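Serine-pyruvate aminotransferase (AgxT) (Sulfolobus solfataricus, PDB 3ZRP) is a pyridoxal-phosphate-dependent class-V aminotransferase that probably passes amino groups from serine or alanine to acceptors such as pyruvate and glyoxylate. Local coordinates at residues 15-20 with 191-196; 91-96 with 101-106; 144-149 with 176-181; 280-285 with 300-305; 355-360 with 365-370. One frame throughout, in Å; residues are numbered along the deposited sequence.

Interaction 1: 15-20 with 191-196; sequences EDVLVA and LGSAAG
V17 turns its side chain from helix 15-20 onto the loop at G192 and S193, and one methyl group carries the contact. CG1 of V17 lies 3.6 Å from OG of S193 and 4.1 Å from CA of the same serine, while the carbonyl O of G192 stands further off, 4.4 Å from V17 CG1. This is van der Waals contact between a methyl and a hydroxyl, with no hydrogen bond joining the segments. In V17 the touching branch, CG1, runs anti to the backbone N (chi1 179°), which extends it from the helix toward the loop. The carbonyl O of G192 is buried here without a polar partner in the model. Segment 191-196 is the glycine-rich connection leading from strand 182-186 to strand 197-202 in the large sheet typical of fold type I aminotransferases. It starts just after Q188 and K189 of the cofactor pocket, and the side chain of S193 remains about 12 Å from the bound pyridoxal phosphate. A second shell borders both segments. S187 holds the loop through a backbone bond to S193 and through its hydroxyl, bonded to A194 O. Q251 of helix 246-262 donates to L18 O and packs on A194, touching both segments. At the subunit boundary, L18 packs on N24 of the second subunit and A195 on P244 of the second subunit.

Interaction 2: 91-96 with 101-106; sequences RWEQIF and VNVKVL
F96 and E93 set one side of helix 87-96 on the valines of strand 102-106, a largely apolar helix-on-sheet contact near the protein surface. The axes of the short segments, helix 91-96 and strand 102-106, come within 9.4 Å and run nearly antiparallel, at 165°; V101 and V103 both fall against F96, and V105 against E93 one turn earlier. At the C-terminal turn, CB of F96 rests 3.6 Å from CG2 of V103 and 3.8 Å from CG2 of V101. The phenyl ring itself leads away from the strand, because its CG is anti to the carbonyl carbon (chi1 -65°), and packs on I80, T71 and L74. E93 stretches, fully extended, across V105 at about a right angle. CG2 of V105 faces the carboxylate, 3.6 Å from E93 OE2, while the charge finds its mate in R107, which bridges to OE1. The aliphatic stem of the glutamate thus serves as apolar surface and its head as an ionic anchor. Near the chain reversal a water lies 2.7 Å from F96 O and 2.8 Å from V101 O; it could donate to either carbonyl, although it has more acceptors within reach than protons to give. On another side of the helix, R91 reaches F241 O of the second subunit. Strand 79-83, helix 87-96 and strand 102-106 form a beta-alpha-beta crossover, whose last strand is the edge of the seven-stranded sheet within this chain.

Interaction 3: 144-149 with 176-181; sequences EPVKDV and EEWNVD
W178, in the type I turn E176-N179 ahead of strand 182-186, packs on V146 and K147 in the first turn of helix 146-153, joining a loop to a helix start in the alpha/beta domain. The lysine lies over one face of the indole: its CB is 3.8 Å from the centroid of the five-membered ring and 15° off the ring normal, a CH-pi contact. Further along, CD of K147 is 3.6 Å from NE1 of W178, and the two side chains cross at about a right angle. The chain then bends twice, at chi3 (54°) and chi4 (70°), and swings the ammonium back over its own helix, where NZ forms a salt bridge of 2.9 Å with OD1 of D148. D148 takes part in a calcium site seen in this protein, though no calcium is bound to this chain. V146 meets the benzene end of the indole, CG2 lying 3.4 Å from CZ3 of W178 in an oblique approach. K147 and V146 were each modelled in two conformers, and these contacts belong to the ones described. Y183 of strand 182-186 touches both V146 and W178. With an alanine in place of W178, the lysine methylenes would probably lose the ring face they lie against and the V146 methyl its neighbour at CZ3. P145 occupies the N-cap position, its carbonyl accepting from V149 N, as expected where a loop gives way to the first turn of a helix.

Interaction 4: 280-285 with 300-305; sequences AGLEAL and TVTGVI
L282 bridges from helix 264-284 to T302 and V304 of strand 301-305, and its two methyls make every close contact between the segments. From CB, which points to the strand, the chain goes on to CG, placed anti to the carbonyl carbon (chi1 -69°). Neither CB nor CG comes close to the strand; they serve as the stem that spans the gap, for the nearest CA atoms, those of L282 and V304, are 8.0 Å apart. At the fork CD1 continues outward, anti to CA (chi2 169°), and settles against two methyls on its strand side: CG2 of T302 at 3.8 Å, met tip to tip, and CG2 of V304, also 3.8 Å from L282 CD1. The other branch, CD2, lies 4.1 Å from both CG1 and CG2 of V304, so this valine receives the leucine on both of its methyls. The threonine meets the leucine with its methyl, CG2 anti to the backbone N, while its hydroxyl bonds NE2 of H340. An alanine at L282 would remove both branches and is likely to leave a gap between helix and strand, with the T302 and V304 methyls deprived of their cover. I338 of strand 335-339 and I353 of helix 346-363 also touch L282. The leucine thus touches two strands of one small antiparallel sheet and also helix 346-363, while A280 and A284, further round helix 264-284, face helix 372-381.

Interaction 5: 355-360 with 365-370; sequences VIERTL and EPIRFG
L360 and E365 meet where helix 346-363 ends and the chain folds back along it. E365 N donates to L360 O at 3.2 Å, a bond spanning five residues and consistent with the 6→1 bond of a Schellman-type helix end. Next to this bond the two side chains lie alongside each other, CB of L360 3.9 Å from CB of E365. I367 closes the apolar part: its CG2 is 4.0 Å from CD1 of L360, and its other arm passes over the helix backbone, CD1 coming 3.7 Å from the carbonyl O of E357. That arm reaches inward because CG1 sits between the backbone N and the carbonyl carbon (chi1 55°). The second clamp is E357, extended from the helix to the far end of the loop. G370 N gives its hydrogen to OE2 of E357 at 2.6 Å, almost straight at 176°, meeting the oxygen on its syn side but 28° out of the carboxylate plane. The carboxylate of E365 is buried and well supplied: V308 N and A309 N donate to OE1, and K307 N to OE2. Three amides probably stabilise its charged form and fix its rotation. R361, near the helix end, is in cation-pi contact with the F369 ring. Within the helix V355 O accepts twice, from T359 N at 3.0 Å and from the T359 hydroxyl OG1, which approaches the opposite face of the carbonyl plane at 2.6 Å.

Overall arrangement
From the N terminus, helix 15-20 opens the widest loop, closed by interaction 1 only when the chain reaches 191-196. Interactions 2 and 3 both fall within that span, one after the other: the first closes a tight helix-to-strand turn, the second brings 176-181 back to 144-149. None of these three touches another; interaction 2 ties helix 87-96 to the edge strand, while 1 and 3 join helices 15-20 and 146-153 to loops of the large sheet. Interactions 4 and 5 follow in series, and no pair crosses. Both lie in the C-terminal part, where they meet directly: L285 O and R368 N, 3.0 Å apart, probably share a hydrogen bond. Interactions 1 and 2 also reach the second subunit.

Interaction 1: 15-20 with 191-196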
# COMPACT_ATOMS: atom_id res chain seq x y z
N GLU A 15 -14.96 -2.16 15.92
CA GLU A 15 -16.00 -1.70 14.99
C GLU A 15 -15.89 -0.21 14.70
O GLU A 15 -16.07 0.20 13.55
CB GLU A 15 -17.41 -2.04 15.50
CG GLU A 15 -18.07 -3.23 14.79
CD GLU A 15 -17.16 -4.43 14.68
OE1 GLU A 15 -16.39 -4.68 15.64
OE2 GLU A 15 -17.20 -5.12 13.64
N ASP A 16 -15.59 0.58 15.73
CA ASP A 16 -15.40 2.03 15.58
C ASP A 16 -14.34 2.34 14.54
O ASP A 16 -14.44 3.32 13.81
CB ASP A 16 -14.96 2.67 16.90
CG ASP A 16 -16.00 2.56 17.99
OD1 ASP A 16 -16.95 3.37 17.99
OD2 ASP A 16 -15.84 1.67 18.85
N VAL A 17 -13.30 1.49 14.49
CA VAL A 17 -12.17 1.71 13.59
C VAL A 17 -12.61 1.43 12.17
O VAL A 17 -12.42 2.28 11.30
CB VAL A 17 -10.91 0.87 13.99
CG1 VAL A 17 -9.76 1.10 13.00
CG2 VAL A 17 -10.45 1.21 15.40
N LEU A 18 -13.22 0.26 11.94
CA LEU A 18 -13.68 -0.10 10.58
C LEU A 18 -14.70 0.87 10.02
O LEU A 18 -14.65 1.21 8.83
CB LEU A 18 -14.25 -1.51 10.55
CG LEU A 18 -13.30 -2.68 10.73
CD1 LEU A 18 -14.15 -3.93 10.92
CD2 LEU A 18 -12.33 -2.81 9.55
N VAL A 19 -15.63 1.31 10.87
CA VAL A 19 -16.71 2.21 10.47
C VAL A 19 -16.16 3.56 10.03
O VAL A 19 -16.71 4.18 9.11
CB VAL A 19 -17.78 2.38 11.61
CG1 VAL A 19 -18.66 3.59 11.34
CG2 VAL A 19 -18.65 1.14 11.71
N ALA A 20 -15.07 4.00 10.67
CA ALA A 20 -14.38 5.24 10.29
C ALA A 20 -13.99 5.28 8.80
O ALA A 20 -13.87 6.35 8.21
CB ALA A 20 -13.14 5.45 11.17
N LEU A 191 -1.35 -1.65 17.00
CA LEU A 191 -2.19 -0.47 16.81
C LEU A 191 -3.63 -0.88 16.51
O LEU A 191 -4.55 -0.11 16.74
CB LEU A 191 -1.64 0.44 15.70
CG LEU A 191 -0.24 1.00 15.96
CD1 LEU A 191 0.27 1.80 14.78
CD2 LEU A 191 -0.19 1.86 17.27
N GLY A 192 -3.80 -2.10 16.00
CA GLY A 192 -5.14 -2.70 15.82
C GLY A 192 -6.00 -1.99 14.77
O GLY A 192 -7.22 -1.92 14.92
N SER A 193 -5.38 -1.48 13.70
CA SER A 193 -6.14 -0.84 12.62
C SER A 193 -6.11 -1.69 11.35
O SER A 193 -5.56 -2.80 11.33
CB SER A 193 -5.60 0.55 12.35
OG SER A 193 -6.50 1.24 11.49
N ALA A 194 -6.71 -1.19 10.27
CA ALA A 194 -6.72 -1.98 9.02
C ALA A 194 -5.32 -1.97 8.36
O ALA A 194 -4.59 -0.99 8.48
CB ALA A 194 -7.77 -1.42 8.07
N ALA A 195 -4.98 -3.04 7.64
CA ALA A 195 -3.69 -3.19 6.96
C ALA A 195 -3.54 -2.27 5.75
O ALA A 195 -4.56 -1.88 5.15
CB ALA A 195 -3.48 -4.66 6.53
N GLY A 196 -2.29 -1.92 5.42
CA GLY A 196 -2.00 -1.10 4.23
C GLY A 196 -1.07 0.09 4.41
O GLY A 196 -0.76 0.79 3.44

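Interaction 2: 91-96 with 101-106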
# COMPACT_ATOMS: atom_id res chain seq x y z
N ARG A 91 14.71 -10.56 7.66
CA ARG A 91 14.14 -9.76 6.57
C ARG A 91 14.97 -8.49 6.29
O ARG A 91 15.06 -8.07 5.14
CB ARG A 91 12.64 -9.45 6.81
CG ARG A 91 11.99 -8.52 5.79
CD ARG A 91 10.46 -8.65 5.83
NE ARG A 91 10.13 -10.00 5.33
CZ ARG A 91 8.95 -10.40 4.90
NH1 ARG A 91 7.91 -9.57 4.86
NH2 ARG A 91 8.81 -11.64 4.46
N TRP A 92 15.55 -7.87 7.31
CA TRP A 92 16.46 -6.77 7.06
C TRP A 92 17.56 -7.18 6.05
O TRP A 92 17.85 -6.46 5.09
CB TRP A 92 17.14 -6.30 8.35
CG TRP A 92 16.36 -5.48 9.32
CD1 TRP A 92 16.07 -5.81 10.61
CD2 TRP A 92 15.82 -4.16 9.12
NE1 TRP A 92 15.37 -4.80 11.22
CE2 TRP A 92 15.19 -3.78 10.32
CE3 TRP A 92 15.77 -3.28 8.02
CZ2 TRP A 92 14.57 -2.54 10.48
CZ3 TRP A 92 15.14 -2.04 8.17
CH2 TRP A 92 14.53 -1.69 9.39
N GLU A 93 18.18 -8.34 6.29
CA GLU A 93 19.21 -8.89 5.39
C GLU A 93 18.67 -9.16 3.96
O GLU A 93 19.33 -8.82 2.97
CB GLU A 93 19.84 -10.17 5.97
CG GLU A 93 21.00 -10.69 5.15
CD GLU A 93 21.61 -11.98 5.64
OE1 GLU A 93 20.88 -12.86 6.16
OE2 GLU A 93 22.84 -12.11 5.50
N GLN A 94 17.48 -9.75 3.88
CA GLN A 94 16.84 -10.02 2.56
C GLN A 94 16.60 -8.72 1.77
O GLN A 94 16.88 -8.67 0.55
CB GLN A 94 15.56 -10.85 2.71
CG GLN A 94 15.84 -12.27 3.25
CD GLN A 94 16.81 -13.02 2.36
OE1 GLN A 94 17.96 -13.32 2.76
NE2 GLN A 94 16.38 -13.29 1.13
N ILE A 95 16.11 -7.68 2.45
CA ILE A 95 15.93 -6.35 1.86
C ILE A 95 17.29 -5.77 1.40
O ILE A 95 17.44 -5.40 0.22
CB ILE A 95 15.25 -5.36 2.85
CG1 ILE A 95 13.80 -5.79 3.15
CG2 ILE A 95 15.30 -3.91 2.32
CD1 ILE A 95 13.17 -5.03 4.36
N PHE A 96 18.26 -5.74 2.31
CA PHE A 96 19.54 -5.09 2.00
C PHE A 96 20.38 -5.82 0.95
O PHE A 96 21.24 -5.19 0.37
CB PHE A 96 20.38 -4.80 3.27
CG PHE A 96 19.77 -3.80 4.22
CD1 PHE A 96 19.22 -2.59 3.76
CD2 PHE A 96 19.75 -4.06 5.60
CE1 PHE A 96 18.68 -1.65 4.65
CE2 PHE A 96 19.19 -3.12 6.51
CZ PHE A 96 18.66 -1.94 6.03
N VAL A 101 25.06 -2.34 -0.53
CA VAL A 101 25.48 -2.10 0.84
C VAL A 101 26.19 -3.34 1.39
O VAL A 101 26.07 -4.42 0.83
CB VAL A 101 24.32 -1.67 1.79
CG1 VAL A 101 23.87 -0.26 1.47
CG2 VAL A 101 23.16 -2.68 1.76
N ASN A 102 26.95 -3.16 2.47
CA ASN A 102 27.64 -4.27 3.11
C ASN A 102 26.91 -4.65 4.38
O ASN A 102 26.68 -3.81 5.26
CB ASN A 102 29.08 -3.89 3.43
CG ASN A 102 29.91 -3.64 2.17
OD1 ASN A 102 30.04 -4.52 1.31
ND2 ASN A 102 30.46 -2.44 2.06
N VAL A 103 26.56 -5.92 4.50
CA VAL A 103 25.77 -6.37 5.64
C VAL A 103 26.45 -7.46 6.47
O VAL A 103 26.90 -8.48 5.94
CB VAL A 103 24.39 -6.90 5.18
CG1 VAL A 103 23.57 -7.38 6.39
CG2 VAL A 103 23.65 -5.81 4.42
N LYS A 104 26.48 -7.25 7.78
CA LYS A 104 26.85 -8.31 8.71
C LYS A 104 25.66 -8.58 9.64
O LYS A 104 25.04 -7.63 10.12
CB LYS A 104 28.08 -7.92 9.54
CG LYS A 104 28.51 -9.02 10.53
CD LYS A 104 29.97 -8.89 10.93
CE LYS A 104 30.31 -9.85 12.08
NZ LYS A 104 30.33 -11.25 11.58
N VAL A 105 25.37 -9.85 9.89
CA VAL A 105 24.26 -10.24 10.78
C VAL A 105 24.77 -10.99 12.04
O VAL A 105 25.55 -11.92 11.92
CB VAL A 105 23.20 -11.13 10.05
CG1 VAL A 105 21.96 -11.29 10.92
CG2 VAL A 105 22.81 -10.53 8.69
N LEU A 106 24.35 -10.53 13.22
CA LEU A 106 24.54 -11.30 14.47
C LEU A 106 23.25 -12.09 14.76
O LEU A 106 22.15 -11.52 14.72
CB LEU A 106 24.82 -10.36 15.65
CG LEU A 106 26.08 -9.48 15.61
CD1 LEU A 106 26.10 -8.52 16.81
CD2 LEU A 106 27.33 -10.37 15.57
O HOH W 1 23.79 -5.99 0.38

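Interaction 3: 144-149 with 176-181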
# COMPACT_ATOMS: atom_id res chain seq x y z
N GLU A 144 13.70 -8.08 22.24
CA GLU A 144 15.08 -7.66 22.39
C GLU A 144 15.07 -6.49 23.38
O GLU A 144 14.18 -5.63 23.29
CB GLU A 144 15.62 -7.18 21.03
CG GLU A 144 17.09 -6.69 21.02
CD GLU A 144 18.14 -7.78 21.20
OE1 GLU A 144 17.89 -8.97 21.01
OE2 GLU A 144 19.28 -7.45 21.56
N PRO A 145 16.05 -6.44 24.33
CA PRO A 145 16.17 -5.29 25.24
C PRO A 145 16.82 -4.09 24.55
O PRO A 145 18.01 -3.78 24.76
CB PRO A 145 17.06 -5.82 26.38
CG PRO A 145 17.86 -6.92 25.78
CD PRO A 145 16.98 -7.53 24.67
N VAL A 146 15.99 -3.38 23.81
CA VAL A 146 16.45 -2.32 22.93
C VAL A 146 17.10 -1.17 23.68
O VAL A 146 18.18 -0.72 23.25
CB VAL A 146 15.36 -1.87 21.91
CG1 VAL A 146 15.09 -3.01 20.91
CG2 VAL A 146 14.08 -1.46 22.59
N LYS A 147 16.50 -0.72 24.78
CA LYS A 147 17.10 0.34 25.59
C LYS A 147 18.52 -0.05 25.99
O LYS A 147 19.46 0.72 25.75
CB LYS A 147 16.25 0.67 26.81
CG LYS A 147 16.84 1.73 27.73
CD LYS A 147 16.00 1.92 29.00
CE LYS A 147 15.76 0.61 29.76
NZ LYS A 147 16.97 0.06 30.43
N ASP A 148 18.68 -1.24 26.56
CA ASP A 148 20.00 -1.74 26.99
C ASP A 148 21.01 -1.87 25.84
O ASP A 148 22.19 -1.50 26.00
CB ASP A 148 19.87 -3.08 27.69
CG ASP A 148 19.14 -2.98 29.03
OD1 ASP A 148 18.89 -1.86 29.53
OD2 ASP A 148 18.80 -4.04 29.57
N VAL A 149 20.57 -2.39 24.69
CA VAL A 149 21.43 -2.44 23.49
C VAL A 149 21.88 -1.05 23.05
O VAL A 149 23.07 -0.82 22.82
CB VAL A 149 20.74 -3.16 22.30
CG1 VAL A 149 21.62 -3.07 21.05
CG2 VAL A 149 20.46 -4.60 22.64
N GLU A 176 12.62 8.93 21.43
CA GLU A 176 13.50 10.09 21.67
C GLU A 176 14.47 9.85 22.84
O GLU A 176 15.68 10.10 22.72
CB GLU A 176 12.68 11.36 21.89
CG GLU A 176 13.51 12.54 22.41
CD GLU A 176 12.90 13.90 22.16
OE1 GLU A 176 11.69 14.01 21.83
OE2 GLU A 176 13.63 14.89 22.31
N GLU A 177 13.94 9.38 23.96
CA GLU A 177 14.74 9.15 25.16
C GLU A 177 15.85 8.12 24.91
O GLU A 177 16.97 8.30 25.38
CB GLU A 177 13.87 8.73 26.33
CG GLU A 177 14.56 8.84 27.68
CD GLU A 177 13.80 8.12 28.77
OE1 GLU A 177 12.63 8.49 29.03
OE2 GLU A 177 14.38 7.18 29.37
N TRP A 178 15.54 7.06 24.17
CA TRP A 178 16.54 6.05 23.82
C TRP A 178 17.43 6.47 22.65
O TRP A 178 18.41 5.79 22.36
CB TRP A 178 15.91 4.70 23.52
CG TRP A 178 15.02 4.14 24.60
CD1 TRP A 178 15.03 4.46 25.94
CD2 TRP A 178 14.04 3.11 24.44
NE1 TRP A 178 14.08 3.73 26.61
CE2 TRP A 178 13.45 2.90 25.71
CE3 TRP A 178 13.57 2.38 23.33
CZ2 TRP A 178 12.44 1.95 25.93
CZ3 TRP A 178 12.54 1.44 23.55
CH2 TRP A 178 11.99 1.23 24.84
N ASN A 179 17.10 7.61 22.02
CA ASN A 179 17.86 8.16 20.89
C ASN A 179 17.88 7.18 19.69
O ASN A 179 18.93 6.77 19.24
CB ASN A 179 19.28 8.58 21.33
CG ASN A 179 19.91 9.67 20.45
OD1 ASN A 179 19.37 10.07 19.40
ND2 ASN A 179 21.07 10.16 20.88
N VAL A 180 16.70 6.80 19.22
CA VAL A 180 16.55 5.94 18.02
C VAL A 180 16.42 6.87 16.83
O VAL A 180 15.80 7.94 16.93
CB VAL A 180 15.31 5.02 18.12
CG1 VAL A 180 15.10 4.16 16.80
CG2 VAL A 180 15.43 4.11 19.33
N ASP A 181 17.01 6.49 15.70
CA ASP A 181 16.93 7.32 14.50
C ASP A 181 15.75 7.03 13.60
O ASP A 181 15.22 7.96 12.96
CB ASP A 181 18.25 7.27 13.75
CG ASP A 181 19.38 7.82 14.60
OD1 ASP A 181 19.31 9.04 14.90
OD2 ASP A 181 20.25 7.03 15.00

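Interaction 4: 280-285 with 300-305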
# COMPACT_ATOMS: atom_id res chain seq x y z
N ALA A 280 1.10 -17.68 32.47
CA ALA A 280 0.77 -18.39 33.71
C ALA A 280 -0.08 -19.61 33.41
O ALA A 280 0.19 -20.71 33.93
CB ALA A 280 0.06 -17.46 34.69
N GLY A 281 -1.08 -19.43 32.55
CA GLY A 281 -1.94 -20.53 32.14
C GLY A 281 -1.22 -21.61 31.37
O GLY A 281 -1.52 -22.79 31.53
N LEU A 282 -0.28 -21.22 30.50
CA LEU A 282 0.48 -22.19 29.71
C LEU A 282 1.41 -23.04 30.59
O LEU A 282 1.54 -24.25 30.39
CB LEU A 282 1.32 -21.48 28.63
CG LEU A 282 0.50 -20.83 27.51
CD1 LEU A 282 1.38 -19.94 26.65
CD2 LEU A 282 -0.18 -21.91 26.66
N GLU A 283 2.06 -22.36 31.52
CA GLU A 283 2.95 -23.01 32.47
C GLU A 283 2.16 -24.00 33.34
O GLU A 283 2.54 -25.18 33.47
CB GLU A 283 3.63 -21.95 33.35
CG GLU A 283 5.15 -21.81 33.14
CD GLU A 283 5.57 -20.83 32.04
OE1 GLU A 283 4.89 -19.79 31.82
OE2 GLU A 283 6.60 -21.10 31.39
N ALA A 284 1.05 -23.54 33.91
CA ALA A 284 0.19 -24.41 34.72
C ALA A 284 -0.33 -25.63 33.94
O ALA A 284 -0.61 -26.67 34.54
CB ALA A 284 -0.95 -23.61 35.34
N LEU A 285 -0.42 -25.51 32.61
CA LEU A 285 -0.78 -26.66 31.76
C LEU A 285 0.42 -27.59 31.56
O LEU A 285 0.28 -28.70 31.02
CB LEU A 285 -1.31 -26.19 30.39
CG LEU A 285 -2.78 -25.72 30.26
CD1 LEU A 285 -3.06 -25.07 28.89
CD2 LEU A 285 -3.76 -26.83 30.50
N THR A 300 3.22 -9.41 23.21
CA THR A 300 2.35 -9.46 22.03
C THR A 300 2.23 -10.82 21.40
O THR A 300 1.21 -11.12 20.78
CB THR A 300 2.79 -8.45 20.91
OG1 THR A 300 4.13 -8.76 20.50
CG2 THR A 300 2.74 -7.04 21.47
N VAL A 301 3.27 -11.65 21.53
CA VAL A 301 3.32 -12.98 20.90
C VAL A 301 3.98 -13.99 21.85
O VAL A 301 5.02 -13.72 22.43
CB VAL A 301 4.17 -12.97 19.59
CG1 VAL A 301 4.22 -14.38 18.97
CG2 VAL A 301 3.63 -11.96 18.58
N THR A 302 3.38 -15.17 21.96
CA THR A 302 3.96 -16.27 22.74
C THR A 302 3.93 -17.52 21.88
O THR A 302 2.89 -17.87 21.34
CB THR A 302 3.13 -16.52 24.05
OG1 THR A 302 3.06 -15.30 24.80
CG2 THR A 302 3.79 -17.60 24.90
N GLY A 303 5.08 -18.18 21.75
CA GLY A 303 5.17 -19.43 21.00
C GLY A 303 4.97 -20.59 21.96
O GLY A 303 5.50 -20.58 23.10
N VAL A 304 4.20 -21.60 21.53
CA VAL A 304 3.77 -22.68 22.42
C VAL A 304 4.26 -23.98 21.82
O VAL A 304 3.78 -24.41 20.79
CB VAL A 304 2.21 -22.70 22.62
CG1 VAL A 304 1.79 -23.76 23.62
CG2 VAL A 304 1.67 -21.31 23.08
N ILE A 305 5.27 -24.58 22.47
CA ILE A 305 5.84 -25.83 22.00
C ILE A 305 4.87 -27.01 22.24
O ILE A 305 4.30 -27.13 23.33
CB ILE A 305 7.23 -26.11 22.65
CG1 ILE A 305 8.25 -25.06 22.19
CG2 ILE A 305 7.73 -27.51 22.27
CD1 ILE A 305 9.41 -24.85 23.15

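Interaction 5: 355-360 with 365-370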
# COMPACT_ATOMS: atom_id res chain seq x y z
N VAL A 355 -9.63 -22.78 25.45
CA VAL A 355 -9.63 -23.40 24.11
C VAL A 355 -8.39 -24.25 23.92
O VAL A 355 -8.46 -25.34 23.34
CB VAL A 355 -9.77 -22.33 22.99
CG1 VAL A 355 -9.65 -22.94 21.62
CG2 VAL A 355 -11.11 -21.62 23.11
N ILE A 356 -7.25 -23.77 24.40
CA ILE A 356 -6.02 -24.56 24.29
C ILE A 356 -6.16 -25.88 25.06
O ILE A 356 -5.82 -26.96 24.54
CB ILE A 356 -4.78 -23.74 24.68
CG1 ILE A 356 -4.46 -22.73 23.56
CG2 ILE A 356 -3.57 -24.67 24.88
CD1 ILE A 356 -3.66 -21.53 24.02
N GLU A 357 -6.70 -25.81 26.28
CA GLU A 357 -6.89 -27.01 27.10
C GLU A 357 -7.75 -28.06 26.39
O GLU A 357 -7.30 -29.20 26.23
CB GLU A 357 -7.44 -26.66 28.49
CG GLU A 357 -7.46 -27.85 29.44
CD GLU A 357 -7.54 -27.45 30.90
OE1 GLU A 357 -7.08 -26.35 31.28
OE2 GLU A 357 -8.07 -28.26 31.68
N ARG A 358 -8.94 -27.68 25.94
CA ARG A 358 -9.84 -28.67 25.34
C ARG A 358 -9.41 -29.17 23.95
O ARG A 358 -9.74 -30.29 23.55
CB ARG A 358 -11.31 -28.24 25.38
CG ARG A 358 -11.64 -26.90 24.81
CD ARG A 358 -12.97 -26.46 25.38
NE ARG A 358 -13.67 -25.53 24.50
CZ ARG A 358 -13.90 -24.26 24.78
NH1 ARG A 358 -13.50 -23.74 25.93
NH2 ARG A 358 -14.56 -23.50 23.91
N THR A 359 -8.63 -28.36 23.24
CA THR A 359 -8.11 -28.78 21.96
C THR A 359 -6.97 -29.81 22.15
O THR A 359 -6.92 -30.83 21.45
CB THR A 359 -7.67 -27.57 21.11
OG1 THR A 359 -8.74 -26.63 21.06
CG2 THR A 359 -7.31 -28.00 19.70
N LEU A 360 -6.07 -29.53 23.09
CA LEU A 360 -4.92 -30.42 23.34
C LEU A 360 -5.35 -31.76 23.97
O LEU A 360 -4.72 -32.79 23.71
CB LEU A 360 -3.86 -29.71 24.20
CG LEU A 360 -3.18 -28.49 23.58
CD1 LEU A 360 -2.01 -28.00 24.43
CD2 LEU A 360 -2.73 -28.78 22.17
N GLU A 365 -1.94 -34.28 23.67
CA GLU A 365 -0.77 -33.57 24.17
C GLU A 365 -0.73 -33.68 25.70
O GLU A 365 -1.72 -33.38 26.37
CB GLU A 365 -0.78 -32.10 23.72
CG GLU A 365 0.42 -31.25 24.19
CD GLU A 365 1.73 -31.60 23.48
OE1 GLU A 365 1.69 -32.23 22.40
OE2 GLU A 365 2.80 -31.24 24.00
N PRO A 366 0.42 -34.13 26.25
CA PRO A 366 0.54 -34.25 27.71
C PRO A 366 0.39 -32.90 28.42
O PRO A 366 1.29 -32.05 28.36
CB PRO A 366 1.96 -34.81 27.91
CG PRO A 366 2.62 -34.78 26.57
CD PRO A 366 1.56 -34.71 25.54
N ILE A 367 -0.76 -32.70 29.05
CA ILE A 367 -1.02 -31.48 29.80
C ILE A 367 -1.69 -31.76 31.15
O ILE A 367 -2.22 -32.85 31.37
CB ILE A 367 -1.93 -30.49 28.99
CG1 ILE A 367 -3.22 -31.18 28.55
CG2 ILE A 367 -1.18 -29.95 27.79
CD1 ILE A 367 -4.33 -30.21 28.14
N ARG A 368 -1.64 -30.77 32.03
CA ARG A 368 -2.27 -30.86 33.34
C ARG A 368 -3.68 -30.26 33.30
O ARG A 368 -3.86 -29.04 33.42
CB ARG A 368 -1.41 -30.17 34.41
CG ARG A 368 0.06 -30.63 34.41
CD ARG A 368 0.76 -30.32 35.71
NE ARG A 368 1.35 -28.99 35.77
CZ ARG A 368 2.62 -28.71 35.47
NH1 ARG A 368 3.45 -29.67 35.07
NH2 ARG A 368 3.06 -27.46 35.58
N PHE A 369 -4.69 -31.12 33.12
CA PHE A 369 -6.10 -30.69 33.03
C PHE A 369 -6.59 -29.97 34.28
O PHE A 369 -6.16 -30.27 35.40
CB PHE A 369 -7.04 -31.86 32.73
CG PHE A 369 -6.51 -32.84 31.73
CD1 PHE A 369 -6.36 -32.49 30.39
CD2 PHE A 369 -6.18 -34.13 32.13
CE1 PHE A 369 -5.88 -33.43 29.46
CE2 PHE A 369 -5.69 -35.07 31.21
CZ PHE A 369 -5.54 -34.71 29.88
N GLY A 370 -7.49 -29.01 34.08
CA GLY A 370 -8.15 -28.30 35.17
C GLY A 370 -7.31 -27.28 35.89
O GLY A 370 -7.70 -26.79 36.96